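PDB 1QV9: F420-dependent methylenetetrahydromethanopterin dehydrogenase from Methanopyrus kandleri, which catalyses the reversible, coenzyme F420-dependent reduction of methenyl-tetrahydromethanopterin to methylene-tetrahydromethanopterin, a one-carbon step of methanogenesis from CO2. Local coordinates for residues Lys5-Lys10 with Glu61-Asp66; Ala28-Val33 with Thr264-Asp269; Ala83-Ala88 with Glu110-Gly115; Ala214-Glu219 with Val231-Ser236. One frame throughout, in Å; residues are numbered along the deposited sequence.

Contact 1 (Lys5-Lys10 with Glu61-Asp66)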
loop_
_atom_site.group_PDB
_atom_site.type_symbol
_atom_site.label_atom_id
_atom_site.label_comp_id
_atom_site.label_asym_id
_atom_site.label_seq_id
_atom_site.Cartn_x
_atom_site.Cartn_y
_atom_site.Cartn_z
ATOM N N LYS A 5 -28.178 30.955 -17.395
ATOM C CA LYS A 5 -29.113 30.113 -16.643
ATOM C C LYS A 5 -29.248 28.760 -17.314
ATOM O O LYS A 5 -29.244 28.669 -18.536
ATOM C CB LYS A 5 -30.482 30.785 -16.571
ATOM C CG LYS A 5 -30.479 31.995 -15.637
ATOM C CD LYS A 5 -31.830 32.694 -15.572
ATOM C CE LYS A 5 -32.134 33.441 -16.858
ATOM N NZ LYS A 5 -33.419 34.199 -16.738
ATOM N N ALA A 6 -29.339 27.703 -16.511
ATOM C CA ALA A 6 -29.510 26.371 -17.079
ATOM C C ALA A 6 -30.289 25.481 -16.109
ATOM O O ALA A 6 -30.268 25.707 -14.902
ATOM C CB ALA A 6 -28.151 25.725 -17.368
ATOM N N ILE A 7 -30.970 24.488 -16.654
ATOM C CA ILE A 7 -31.688 23.523 -15.817
ATOM C C ILE A 7 -31.017 22.192 -16.097
ATOM O O ILE A 7 -30.706 21.884 -17.245
ATOM C CB ILE A 7 -33.180 23.403 -16.199
ATOM C CG1 ILE A 7 -33.904 24.735 -15.963
ATOM C CG2 ILE A 7 -33.868 22.273 -15.355
ATOM C CD1 ILE A 7 -35.354 24.738 -16.439
ATOM N N PHE A 8 -30.773 21.415 -15.048
ATOM C CA PHE A 8 -30.174 20.086 -15.176
ATOM C C PHE A 8 -31.238 19.080 -14.780
ATOM O O PHE A 8 -31.896 19.263 -13.762
ATOM C CB PHE A 8 -28.967 19.931 -14.242
ATOM C CG PHE A 8 -27.777 20.742 -14.675
ATOM C CD1 PHE A 8 -27.667 22.092 -14.333
ATOM C CD2 PHE A 8 -26.760 20.145 -15.431
ATOM C CE1 PHE A 8 -26.546 22.849 -14.731
ATOM C CE2 PHE A 8 -25.618 20.905 -15.835
ATOM C CZ PHE A 8 -25.524 22.260 -15.474
ATOM N N ILE A 9 -31.416 18.021 -15.570
ATOM C CA ILE A 9 -32.418 16.992 -15.246
ATOM C C ILE A 9 -31.650 15.711 -14.976
ATOM O O ILE A 9 -30.825 15.300 -15.799
ATOM C CB ILE A 9 -33.385 16.772 -16.424
ATOM C CG1 ILE A 9 -33.989 18.098 -16.870
ATOM C CG2 ILE A 9 -34.468 15.766 -16.041
ATOM C CD1 ILE A 9 -34.753 17.985 -18.226
ATOM N N LYS A 10 -31.926 15.057 -13.838
ATOM C CA LYS A 10 -31.195 13.852 -13.454
ATOM C C LYS A 10 -32.153 12.694 -13.216
ATOM O O LYS A 10 -32.974 12.738 -12.285
ATOM C CB LYS A 10 -30.370 14.091 -12.155
ATOM C CG LYS A 10 -29.365 15.234 -12.257
ATOM C CD LYS A 10 -28.471 15.361 -11.024
ATOM C CE LYS A 10 -27.540 16.576 -11.186
ATOM N NZ LYS A 10 -26.433 16.575 -10.191
ATOM N N GLU A 61 -40.505 28.044 -18.121
ATOM C CA GLU A 61 -41.333 29.179 -18.541
ATOM C C GLU A 61 -40.985 30.472 -17.804
ATOM O O GLU A 61 -40.872 31.537 -18.423
ATOM C CB GLU A 61 -42.819 28.871 -18.342
ATOM C CG GLU A 61 -43.728 29.945 -18.941
ATOM C CD GLU A 61 -45.198 29.748 -18.608
ATOM O OE1 GLU A 61 -46.036 30.492 -19.177
ATOM O OE2 GLU A 61 -45.521 28.863 -17.776
ATOM N N ASP A 62 -40.808 30.390 -16.491
ATOM C CA ASP A 62 -40.461 31.575 -15.718
ATOM C C ASP A 62 -38.959 31.741 -15.541
ATOM O O ASP A 62 -38.452 32.862 -15.398
ATOM C CB ASP A 62 -41.121 31.518 -14.333
ATOM C CG ASP A 62 -40.813 32.743 -13.490
ATOM O OD1 ASP A 62 -39.997 32.633 -12.544
ATOM O OD2 ASP A 62 -41.382 33.825 -13.774
ATOM N N PHE A 63 -38.233 30.627 -15.536
ATOM C CA PHE A 63 -36.792 30.695 -15.324
ATOM C C PHE A 63 -36.032 31.122 -16.573
ATOM O O PHE A 63 -35.002 31.755 -16.449
ATOM C CB PHE A 63 -36.284 29.336 -14.810
ATOM C CG PHE A 63 -34.840 29.329 -14.370
ATOM C CD1 PHE A 63 -34.369 30.175 -13.358
ATOM C CD2 PHE A 63 -33.939 28.425 -14.949
ATOM C CE1 PHE A 63 -33.055 30.124 -12.940
ATOM C CE2 PHE A 63 -32.629 28.372 -14.534
ATOM C CZ PHE A 63 -32.170 29.216 -13.528
ATOM N N GLU A 64 -36.561 30.786 -17.746
ATOM C CA GLU A 64 -35.951 31.155 -19.028
ATOM C C GLU A 64 -34.481 30.714 -19.149
ATOM O O GLU A 64 -33.562 31.541 -19.288
ATOM C CB GLU A 64 -36.058 32.676 -19.245
ATOM C CG GLU A 64 -37.467 33.200 -19.045
ATOM C CD GLU A 64 -37.636 34.663 -19.436
ATOM O OE1 GLU A 64 -36.732 35.476 -19.147
ATOM O OE2 GLU A 64 -38.691 34.995 -20.024
ATOM N N PRO A 65 -34.234 29.397 -19.065
ATOM C CA PRO A 65 -32.866 28.892 -19.181
ATOM C C PRO A 65 -32.278 29.102 -20.582
ATOM O O PRO A 65 -33.009 29.118 -21.574
ATOM C CB PRO A 65 -33.021 27.405 -18.886
ATOM C CG PRO A 65 -34.375 27.088 -19.387
ATOM C CD PRO A 65 -35.201 28.292 -18.951
ATOM N N ASP A 66 -30.953 29.261 -20.627
ATOM C CA ASP A 66 -30.239 29.397 -21.894
ATOM C C ASP A 66 -30.043 27.999 -22.488
ATOM O O ASP A 66 -29.985 27.826 -23.688
ATOM C CB ASP A 66 -28.928 30.105 -21.622
ATOM C CG ASP A 66 -29.153 31.506 -21.115
ATOM O OD1 ASP A 66 -28.603 31.870 -20.051
ATOM O OD2 ASP A 66 -29.909 32.254 -21.795
HETATM O O HOH W 1 -33.799 35.704 -19.025
#

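Contact 2 (Ala28-Val33 with Thr264-Asp269)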
loop_
_atom_site.group_PDB
_atom_site.type_symbol
_atom_site.label_atom_id
_atom_site.label_comp_id
_atom_site.label_asym_id
_atom_site.label_seq_id
_atom_site.Cartn_x
_atom_site.Cartn_y
_atom_site.Cartn_z
ATOM N N ALA A 28 -19.561 27.807 -5.056
ATOM C CA ALA A 28 -20.827 28.539 -5.049
ATOM C C ALA A 28 -20.653 30.055 -5.043
ATOM O O ALA A 28 -21.580 30.773 -4.675
ATOM C CB ALA A 28 -21.684 28.120 -3.841
ATOM N N ASP A 29 -19.490 30.531 -5.463
ATOM C CA ASP A 29 -19.244 31.968 -5.491
ATOM C C ASP A 29 -19.264 32.577 -6.884
ATOM O O ASP A 29 -18.856 33.722 -7.065
ATOM C CB ASP A 29 -17.925 32.320 -4.770
ATOM C CG ASP A 29 -16.749 31.500 -5.255
ATOM O OD1 ASP A 29 -16.803 31.036 -6.405
ATOM O OD2 ASP A 29 -15.768 31.323 -4.486
ATOM N N ARG A 30 -19.734 31.836 -7.885
ATOM C CA ARG A 30 -19.803 32.414 -9.221
ATOM C C ARG A 30 -21.002 33.341 -9.312
ATOM O O ARG A 30 -22.137 32.956 -9.022
ATOM C CB ARG A 30 -19.949 31.360 -10.319
ATOM C CG ARG A 30 -18.657 30.815 -10.832
ATOM C CD ARG A 30 -18.900 29.824 -11.963
ATOM N NE ARG A 30 -19.080 30.445 -13.279
ATOM C CZ ARG A 30 -19.001 29.774 -14.425
ATOM N NH1 ARG A 30 -19.154 30.400 -15.595
ATOM N NH2 ARG A 30 -18.773 28.458 -14.417
ATOM N N GLU A 31 -20.750 34.564 -9.749
ATOM C CA GLU A 31 -21.819 35.538 -9.874
ATOM C C GLU A 31 -22.469 35.526 -11.251
ATOM O O GLU A 31 -23.446 36.231 -11.486
ATOM C CB GLU A 31 -21.253 36.940 -9.606
ATOM C CG GLU A 31 -20.306 37.014 -8.409
ATOM C CD GLU A 31 -19.738 38.417 -8.176
ATOM O OE1 GLU A 31 -20.265 39.131 -7.296
ATOM O OE2 GLU A 31 -18.769 38.811 -8.873
ATOM N N ASP A 32 -21.934 34.738 -12.174
ATOM C CA ASP A 32 -22.465 34.720 -13.533
ATOM C C ASP A 32 -23.320 33.544 -13.971
ATOM O O ASP A 32 -23.599 33.417 -15.153
ATOM C CB ASP A 32 -21.324 34.846 -14.534
ATOM C CG ASP A 32 -20.372 33.656 -14.470
ATOM O OD1 ASP A 32 -19.800 33.299 -15.516
ATOM O OD2 ASP A 32 -20.199 33.105 -13.361
ATOM N N VAL A 33 -23.725 32.686 -13.036
ATOM C CA VAL A 33 -24.575 31.547 -13.374
ATOM C C VAL A 33 -25.671 31.348 -12.333
ATOM O O VAL A 33 -25.531 31.761 -11.190
ATOM C CB VAL A 33 -23.756 30.212 -13.442
ATOM C CG1 VAL A 33 -22.713 30.297 -14.527
ATOM C CG2 VAL A 33 -23.107 29.917 -12.070
ATOM N N THR A 264 -7.860 24.359 -11.980
ATOM C CA THR A 264 -8.527 25.324 -12.856
ATOM C C THR A 264 -9.817 25.809 -12.213
ATOM O O THR A 264 -10.920 25.470 -12.647
ATOM C CB THR A 264 -8.822 24.729 -14.278
ATOM O OG1 THR A 264 -9.626 23.523 -14.176
ATOM C CG2 THR A 264 -7.526 24.428 -14.994
ATOM N N PRO A 265 -9.692 26.622 -11.144
ATOM C CA PRO A 265 -10.847 27.162 -10.427
ATOM C C PRO A 265 -11.498 28.321 -11.148
ATOM O O PRO A 265 -10.869 28.976 -11.992
ATOM C CB PRO A 265 -10.257 27.620 -9.100
ATOM C CG PRO A 265 -8.893 28.152 -9.563
ATOM C CD PRO A 265 -8.424 27.096 -10.553
ATOM N N HIS A 266 -12.767 28.546 -10.829
ATOM C CA HIS A 266 -13.505 29.679 -11.385
ATOM C C HIS A 266 -13.313 30.931 -10.529
ATOM O O HIS A 266 -13.275 30.851 -9.310
ATOM C CB HIS A 266 -15.009 29.368 -11.415
ATOM C CG HIS A 266 -15.377 28.300 -12.386
ATOM N ND1 HIS A 266 -15.587 26.994 -11.991
ATOM C CD2 HIS A 266 -15.557 28.327 -13.724
ATOM C CE1 HIS A 266 -15.888 26.262 -13.049
ATOM N NE2 HIS A 266 -15.878 27.045 -14.116
ATOM N N ALA A 267 -13.176 32.082 -11.192
ATOM C CA ALA A 267 -13.110 33.372 -10.489
ATOM C C ALA A 267 -14.594 33.728 -10.260
ATOM O O ALA A 267 -15.486 33.097 -10.823
ATOM C CB ALA A 267 -12.458 34.436 -11.383
ATOM N N PRO A 268 -14.881 34.751 -9.434
ATOM C CA PRO A 268 -16.269 35.151 -9.167
ATOM C C PRO A 268 -17.044 35.572 -10.410
ATOM O O PRO A 268 -18.269 35.415 -10.475
ATOM C CB PRO A 268 -16.110 36.296 -8.171
ATOM C CG PRO A 268 -14.897 35.879 -7.412
ATOM C CD PRO A 268 -13.959 35.431 -8.510
ATOM N N ASP A 269 -16.328 36.115 -11.397
ATOM C CA ASP A 269 -16.943 36.549 -12.635
ATOM C C ASP A 269 -17.055 35.411 -13.646
ATOM O O ASP A 269 -17.486 35.596 -14.779
ATOM C CB ASP A 269 -16.173 37.765 -13.208
ATOM C CG ASP A 269 -14.867 37.389 -13.905
ATOM O OD1 ASP A 269 -14.377 36.253 -13.759
ATOM O OD2 ASP A 269 -14.309 38.260 -14.612
#

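Contact 3 (Ala83-Ala88 with Glu110-Gly115)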
loop_
_atom_site.group_PDB
_atom_site.type_symbol
_atom_site.label_atom_id
_atom_site.label_comp_id
_atom_site.label_asym_id
_atom_site.label_seq_id
_atom_site.Cartn_x
_atom_site.Cartn_y
_atom_site.Cartn_z
ATOM N N ALA A 83 -37.065 11.543 -22.980
ATOM C CA ALA A 83 -36.522 12.852 -22.662
ATOM C C ALA A 83 -35.945 13.486 -23.937
ATOM O O ALA A 83 -36.076 14.706 -24.128
ATOM C CB ALA A 83 -35.407 12.744 -21.633
ATOM N N ARG A 84 -35.254 12.684 -24.748
ATOM C CA ARG A 84 -34.675 13.211 -25.982
ATOM C C ARG A 84 -35.757 13.753 -26.887
ATOM O O ARG A 84 -35.631 14.851 -27.386
ATOM C CB ARG A 84 -33.832 12.150 -26.687
ATOM C CG ARG A 84 -32.514 11.881 -25.970
ATOM C CD ARG A 84 -31.586 11.012 -26.788
ATOM N NE ARG A 84 -32.062 9.637 -26.931
ATOM C CZ ARG A 84 -32.445 9.104 -28.085
ATOM N NH1 ARG A 84 -32.865 7.845 -28.114
ATOM N NH2 ARG A 84 -32.406 9.830 -29.206
ATOM N N GLU A 85 -36.850 13.014 -27.054
ATOM C CA GLU A 85 -37.946 13.497 -27.891
ATOM C C GLU A 85 -38.511 14.826 -27.383
ATOM O O GLU A 85 -38.698 15.784 -28.145
ATOM C CB GLU A 85 -39.084 12.504 -27.899
ATOM C CG GLU A 85 -38.819 11.201 -28.563
ATOM C CD GLU A 85 -40.091 10.355 -28.608
ATOM O OE1 GLU A 85 -41.143 10.886 -29.053
ATOM O OE2 GLU A 85 -40.039 9.173 -28.197
HETATM N N MSE A 86 -38.789 14.876 -26.084
HETATM C CA MSE A 86 -39.342 16.077 -25.485
HETATM C C MSE A 86 -38.420 17.282 -25.580
HETATM O O MSE A 86 -38.871 18.376 -25.889
HETATM C CB MSE A 86 -39.721 15.788 -24.027
HETATM C CG MSE A 86 -40.658 14.581 -23.896
HETATM SE SE MSE A 86 -40.988 14.057 -22.056
HETATM C CE MSE A 86 -41.938 15.666 -21.428
ATOM N N LEU A 87 -37.131 17.093 -25.303
ATOM C CA LEU A 87 -36.190 18.194 -25.374
ATOM C C LEU A 87 -35.955 18.635 -26.808
ATOM O O LEU A 87 -35.795 19.831 -27.073
ATOM C CB LEU A 87 -34.862 17.807 -24.699
ATOM C CG LEU A 87 -35.049 17.644 -23.180
ATOM C CD1 LEU A 87 -33.772 17.068 -22.570
ATOM C CD2 LEU A 87 -35.412 18.988 -22.530
ATOM N N ALA A 88 -35.954 17.671 -27.718
ATOM C CA ALA A 88 -35.746 17.970 -29.135
ATOM C C ALA A 88 -36.923 18.800 -29.652
ATOM O O ALA A 88 -36.746 19.645 -30.542
ATOM C CB ALA A 88 -35.634 16.684 -29.927
ATOM N N GLU A 110 -28.089 13.822 -33.224
ATOM C CA GLU A 110 -27.665 14.910 -34.106
ATOM C C GLU A 110 -28.862 15.372 -34.938
ATOM O O GLU A 110 -29.056 16.556 -35.135
ATOM C CB GLU A 110 -26.491 14.463 -34.985
ATOM C CG GLU A 110 -25.275 14.083 -34.128
ATOM C CD GLU A 110 -24.057 13.651 -34.919
ATOM O OE1 GLU A 110 -24.137 13.593 -36.164
ATOM O OE2 GLU A 110 -23.016 13.355 -34.291
ATOM N N GLU A 111 -29.684 14.430 -35.372
ATOM C CA GLU A 111 -30.882 14.776 -36.140
ATOM C C GLU A 111 -31.874 15.550 -35.254
ATOM O O GLU A 111 -32.603 16.407 -35.737
ATOM C CB GLU A 111 -31.557 13.509 -36.668
ATOM C CG GLU A 111 -32.757 13.801 -37.573
ATOM C CD GLU A 111 -33.479 12.540 -38.024
ATOM O OE1 GLU A 111 -32.803 11.606 -38.516
ATOM O OE2 GLU A 111 -34.725 12.487 -37.895
ATOM N N GLN A 112 -31.864 15.259 -33.949
ATOM C CA GLN A 112 -32.751 15.906 -32.988
ATOM C C GLN A 112 -32.230 17.265 -32.594
ATOM O O GLN A 112 -32.870 17.965 -31.819
ATOM C CB GLN A 112 -32.926 15.024 -31.719
ATOM C CG GLN A 112 -33.756 13.782 -31.934
ATOM C CD GLN A 112 -33.737 12.830 -30.732
ATOM O OE1 GLN A 112 -32.682 12.552 -30.176
ATOM N NE2 GLN A 112 -34.899 12.296 -30.366
ATOM N N GLY A 113 -31.042 17.624 -33.090
ATOM C CA GLY A 113 -30.484 18.921 -32.791
ATOM C C GLY A 113 -29.966 19.003 -31.370
ATOM O O GLY A 113 -29.837 20.089 -30.822
ATOM N N LEU A 114 -29.637 17.845 -30.812
ATOM C CA LEU A 114 -29.151 17.788 -29.433
ATOM C C LEU A 114 -27.647 17.624 -29.332
ATOM O O LEU A 114 -27.047 16.959 -30.170
ATOM C CB LEU A 114 -29.791 16.587 -28.723
ATOM C CG LEU A 114 -31.308 16.595 -28.574
ATOM C CD1 LEU A 114 -31.771 15.189 -28.119
ATOM C CD2 LEU A 114 -31.749 17.678 -27.598
ATOM N N GLY A 115 -27.038 18.278 -28.334
ATOM C CA GLY A 115 -25.629 18.063 -28.079
ATOM C C GLY A 115 -25.509 16.818 -27.189
ATOM O O GLY A 115 -26.519 16.290 -26.658
HETATM O O HOH W 2 -34.356 20.069 -31.818
#

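Contact 4 (Ala214-Glu219 with Val231-Ser236)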
loop_
_atom_site.group_PDB
_atom_site.type_symbol
_atom_site.label_atom_id
_atom_site.label_comp_id
_atom_site.label_asym_id
_atom_site.label_seq_id
_atom_site.Cartn_x
_atom_site.Cartn_y
_atom_site.Cartn_z
ATOM N N ALA A 214 -17.972 -2.008 -17.520
ATOM C CA ALA A 214 -19.337 -2.059 -18.039
ATOM C C ALA A 214 -19.685 -3.400 -18.661
ATOM O O ALA A 214 -20.792 -3.918 -18.447
ATOM C CB ALA A 214 -19.557 -0.945 -19.032
ATOM N N ASP A 215 -18.760 -3.967 -19.422
ATOM C CA ASP A 215 -19.044 -5.251 -20.058
ATOM C C ASP A 215 -19.251 -6.339 -19.026
ATOM O O ASP A 215 -20.072 -7.249 -19.226
ATOM C CB ASP A 215 -17.918 -5.655 -21.010
ATOM C CG ASP A 215 -17.873 -4.797 -22.268
ATOM O OD1 ASP A 215 -17.066 -5.118 -23.168
ATOM O OD2 ASP A 215 -18.636 -3.806 -22.366
ATOM N N VAL A 216 -18.517 -6.266 -17.912
ATOM C CA VAL A 216 -18.660 -7.273 -16.861
ATOM C C VAL A 216 -20.004 -7.128 -16.149
ATOM O O VAL A 216 -20.695 -8.115 -15.876
ATOM C CB VAL A 216 -17.470 -7.215 -15.820
ATOM C CG1 VAL A 216 -17.694 -8.266 -14.689
ATOM C CG2 VAL A 216 -16.149 -7.423 -16.576
ATOM N N SER A 217 -20.369 -5.897 -15.801
ATOM C CA SER A 217 -21.643 -5.636 -15.177
ATOM C C SER A 217 -22.804 -6.094 -16.084
ATOM O O SER A 217 -23.759 -6.683 -15.604
ATOM C CB SER A 217 -21.787 -4.139 -14.883
ATOM O OG SER A 217 -20.845 -3.768 -13.870
ATOM N N VAL A 218 -22.690 -5.792 -17.370
ATOM C CA VAL A 218 -23.738 -6.162 -18.334
ATOM C C VAL A 218 -23.832 -7.689 -18.379
ATOM O O VAL A 218 -24.937 -8.238 -18.366
ATOM C CB VAL A 218 -23.437 -5.569 -19.736
ATOM C CG1 VAL A 218 -24.341 -6.233 -20.813
ATOM C CG2 VAL A 218 -23.687 -4.060 -19.726
ATOM N N GLU A 219 -22.693 -8.383 -18.399
ATOM C CA GLU A 219 -22.751 -9.848 -18.423
ATOM C C GLU A 219 -23.439 -10.394 -17.169
ATOM O O GLU A 219 -24.277 -11.296 -17.231
ATOM C CB GLU A 219 -21.355 -10.452 -18.526
ATOM C CG GLU A 219 -21.344 -11.985 -18.462
ATOM C CD GLU A 219 -19.938 -12.553 -18.388
ATOM O OE1 GLU A 219 -19.033 -11.924 -18.941
ATOM O OE2 GLU A 219 -19.746 -13.629 -17.791
ATOM N N VAL A 231 -23.386 -13.617 -9.312
ATOM C CA VAL A 231 -23.012 -12.813 -8.122
ATOM C C VAL A 231 -21.476 -12.558 -8.161
ATOM O O VAL A 231 -21.036 -11.382 -7.996
ATOM C CB VAL A 231 -23.449 -13.476 -6.790
ATOM C CG1 VAL A 231 -22.981 -12.643 -5.574
ATOM C CG2 VAL A 231 -24.976 -13.574 -6.769
ATOM N N PRO A 232 -20.639 -13.603 -8.373
ATOM C CA PRO A 232 -19.184 -13.397 -8.443
ATOM C C PRO A 232 -18.855 -12.464 -9.614
ATOM O O PRO A 232 -17.958 -11.600 -9.520
ATOM C CB PRO A 232 -18.622 -14.795 -8.699
ATOM C CG PRO A 232 -19.581 -15.674 -7.960
ATOM C CD PRO A 232 -20.947 -15.052 -8.229
ATOM N N ILE A 233 -19.554 -12.616 -10.743
ATOM C CA ILE A 233 -19.265 -11.757 -11.863
ATOM C C ILE A 233 -19.502 -10.271 -11.528
ATOM O O ILE A 233 -18.600 -9.439 -11.791
ATOM C CB ILE A 233 -20.097 -12.190 -13.128
ATOM C CG1 ILE A 233 -19.571 -13.560 -13.599
ATOM C CG2 ILE A 233 -19.986 -11.150 -14.240
ATOM C CD1 ILE A 233 -20.432 -14.186 -14.710
ATOM N N VAL A 234 -20.666 -9.908 -10.989
ATOM C CA VAL A 234 -20.873 -8.471 -10.731
ATOM C C VAL A 234 -19.908 -7.980 -9.644
ATOM O O VAL A 234 -19.472 -6.815 -9.699
ATOM C CB VAL A 234 -22.323 -8.092 -10.360
ATOM C CG1 VAL A 234 -23.254 -8.377 -11.568
ATOM C CG2 VAL A 234 -22.770 -8.788 -9.106
ATOM N N ALA A 235 -19.545 -8.839 -8.702
ATOM C CA ALA A 235 -18.613 -8.413 -7.634
ATOM C C ALA A 235 -17.249 -8.159 -8.229
ATOM O O ALA A 235 -16.524 -7.250 -7.786
ATOM C CB ALA A 235 -18.492 -9.466 -6.558
ATOM N N SER A 236 -16.859 -8.948 -9.237
ATOM C CA SER A 236 -15.554 -8.756 -9.849
ATOM C C SER A 236 -15.472 -7.396 -10.566
ATOM O O SER A 236 -14.403 -6.798 -10.610
ATOM C CB SER A 236 -15.214 -9.927 -10.799
ATOM O OG SER A 236 -15.884 -9.799 -12.027
#

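Contact 1 (Lys5-Lys10 with Glu61-Asp66)
K5 and P65 bring the two backbones together, with CA atoms 4.7 Å apart. The start of the strand, K5 to I7, runs at 102° to the path from F63 to D66. The helix ends at F63; E64, the next residue, has positive phi. Two bonds pin D66 to K5. D66 N donates to K5 O over 2.8 Å, from above the carbonyl plane. K5 N donates to D66 OD1 in a nearly straight bond (166°), on the anti side and somewhat out of the carboxylate plane. The K5 side chain then runs over one face of the F63 ring, with CD 4.1 Å from the centroid in a CH-pi contact. A bend at chi3 (-72°) turns the amine to the helix end, where NZ donates to F63 O over 2.9 Å. A water links the same NZ to E64 OE1. The lysine charge would probably be stabilised by that carbonyl and by the nearby carboxylate. A6 O meets the ring edge of F63. I7 CG1 packs on F63 CD2 at 3.8 Å, and I7 CD1 on P65 CG. This is the return from helix 46-63 to the sheet in a beta-alpha-beta crossover, with strand 67-71 laid beside strand 4-10.

Contact 2 (Ala28-Val33 with Thr264-Asp269)
R30 and H266 lie flat on each other. The guanidinium and the imidazole have centres 4.3 Å apart and planes 22° apart. R30 NH2 sits over the ring face, 3.2 Å from H266 NE2, but the angle is too poor for a hydrogen bond. Further back, R30 CD covers the same ring in a CH-pi contact. The bend at chi3 (83°) lays the guanidinium over the H266 ring.

D32 fixes the rotation of the guanidinium from its edge, near its plane. R30 NE reaches D32 OD2 over 2.9 Å and R30 NH1 reaches D32 OD1 over 3.0 Å, a side-on bidentate salt bridge on the syn sides of the carboxylate. V33 CG1 lies over a face of the guanidinium. D162 ties the stack together, with a salt bridge to R30 NH2 and a hydrogen bond to H266 NE2, while L24 O also accepts from R30 NH2 and E26 takes H266 ND1. K169 is a second partner of D32, and probably helps to balance its charge close to D269 O.

Beside the stack, the backbones are joined by E31 N and P268 O, 2.7 Å apart. The bond is almost straight (174°) and lies in the carbonyl plane. The E31 side chain crosses P268, with OE2 3.7 Å from P268 CB.

A second subunit reaches this loop pair: its R129 binds H266 O, and its K43 binds R30 O. The contact is an arginine-histidine stack that fastens the C-terminal tail to the loop before strand 33-39, at a subunit interface.

Contact 3 (Ala83-Ala88 with Glu110-Gly115)
The guanidinium of R84 meets Q112 at its edge. R84 NH2 donates to Q112 OE1 over 2.9 Å, with OE1 somewhat out of the guanidinium plane. The N-H points at the oxygen at only 133°, so the bond is bent. The donor is also tilted 32° from the plane of the amide carbonyl. The two flat groups stand steeply against each other, and neither is stacked on the other. The amide instead lies against the aliphatic base of the arginine, with OE1 and NE2 of Q112 near R84 CB.

The two side chains cross at about a right angle. The chain of Q112 is extended beyond CG (chi2 171°), which carries the amide across to R84. Its root packs on the end of helix 78-88, where A88 CB is 3.6 Å from Q112 CB. At the helix ends, one water donates to A88 O (2.7 Å) and to Q112 O. L114 fills the inner side: its CD1 touches R84 CB at 3.9 Å, and its CD2 lies near L87 CB. G113, with positive phi, ends helix 106-111 in a Schellman motif and turns the chain toward strand 115-119.

R84 has further partners. P75 O accepts from NE, and E108 makes a salt bridge with NH2. The glutamine oxygen therefore shares NH2 with a carboxylate. The chemistry implies a buried arginine whose charge is probably balanced mainly by E108, while Q112 adds a neutral, bent bond that joins helix 78-88 to the end of helix 106-111.

Contact 4 (Ala214-Glu219 with Val231-Ser236)
V216 and I233 form the tight part of this helix pair. V216 CG1 presses on the I233 backbone, 3.3 Å from its O, and on I233 CG2 at 3.7 Å. In turn I233 CG2 lies 3.5 Å from V216 O. Each branch thus rests on the carbonyl of the opposite helix. In V216, CG1 stands anti to the backbone N (chi1 178°), and this directs it at the other helix. S236 closes the patch. Its OG donates to I233 O within its own helix, and V216 CG1 packs on that hydroxyl oxygen at 3.6 Å.

The looser side lies around S217 and V234. Their CA atoms are 5.3 Å apart, the closest CA pair, yet the side chains add little. V234 CG1 is 4.4 Å from S217 O, while S217 OG bonds to M124 O.

On the more exposed margin E219, partly open to solvent, crosses the end of I233 at about a right angle, with OE2 3.2 Å from I233 CD1. OE2 has polar partners in the third subunit, R185 in a salt bridge and N186 in a hydrogen bond. V201 of the third subunit packs on S236, and F278 of the second subunit covers V231 and A235.

The axes of the short segments approach to 8.2 Å and run antiparallel, at 159°. This is a helical hairpin of the helix bundle, packed into the subunit interfaces of the hexamer.

Overall arrangement
Contacts 1 and 3 belong to the alpha/beta domain, with centres about 16 Å apart. Both lie where helices lead into its parallel sheet: contact 1 into strand 67-71, then contact 3 into strand 115-119. Contact 2 lies about 18 Å from contact 1, centre to centre. It joins the loop before strand 33-39 to the C-terminal tail, so its chain span encloses contacts 3 and 4. The segments of contacts 1 and 2 alternate along the chain. Contact 4 stands apart in the helix bundle, its centre about 37 Å from that of contact 1 and about 40 Å from that of contact 2. Contacts 2 and 4 help to join the hexamer. Contacts 1 and 3 touch no other chain.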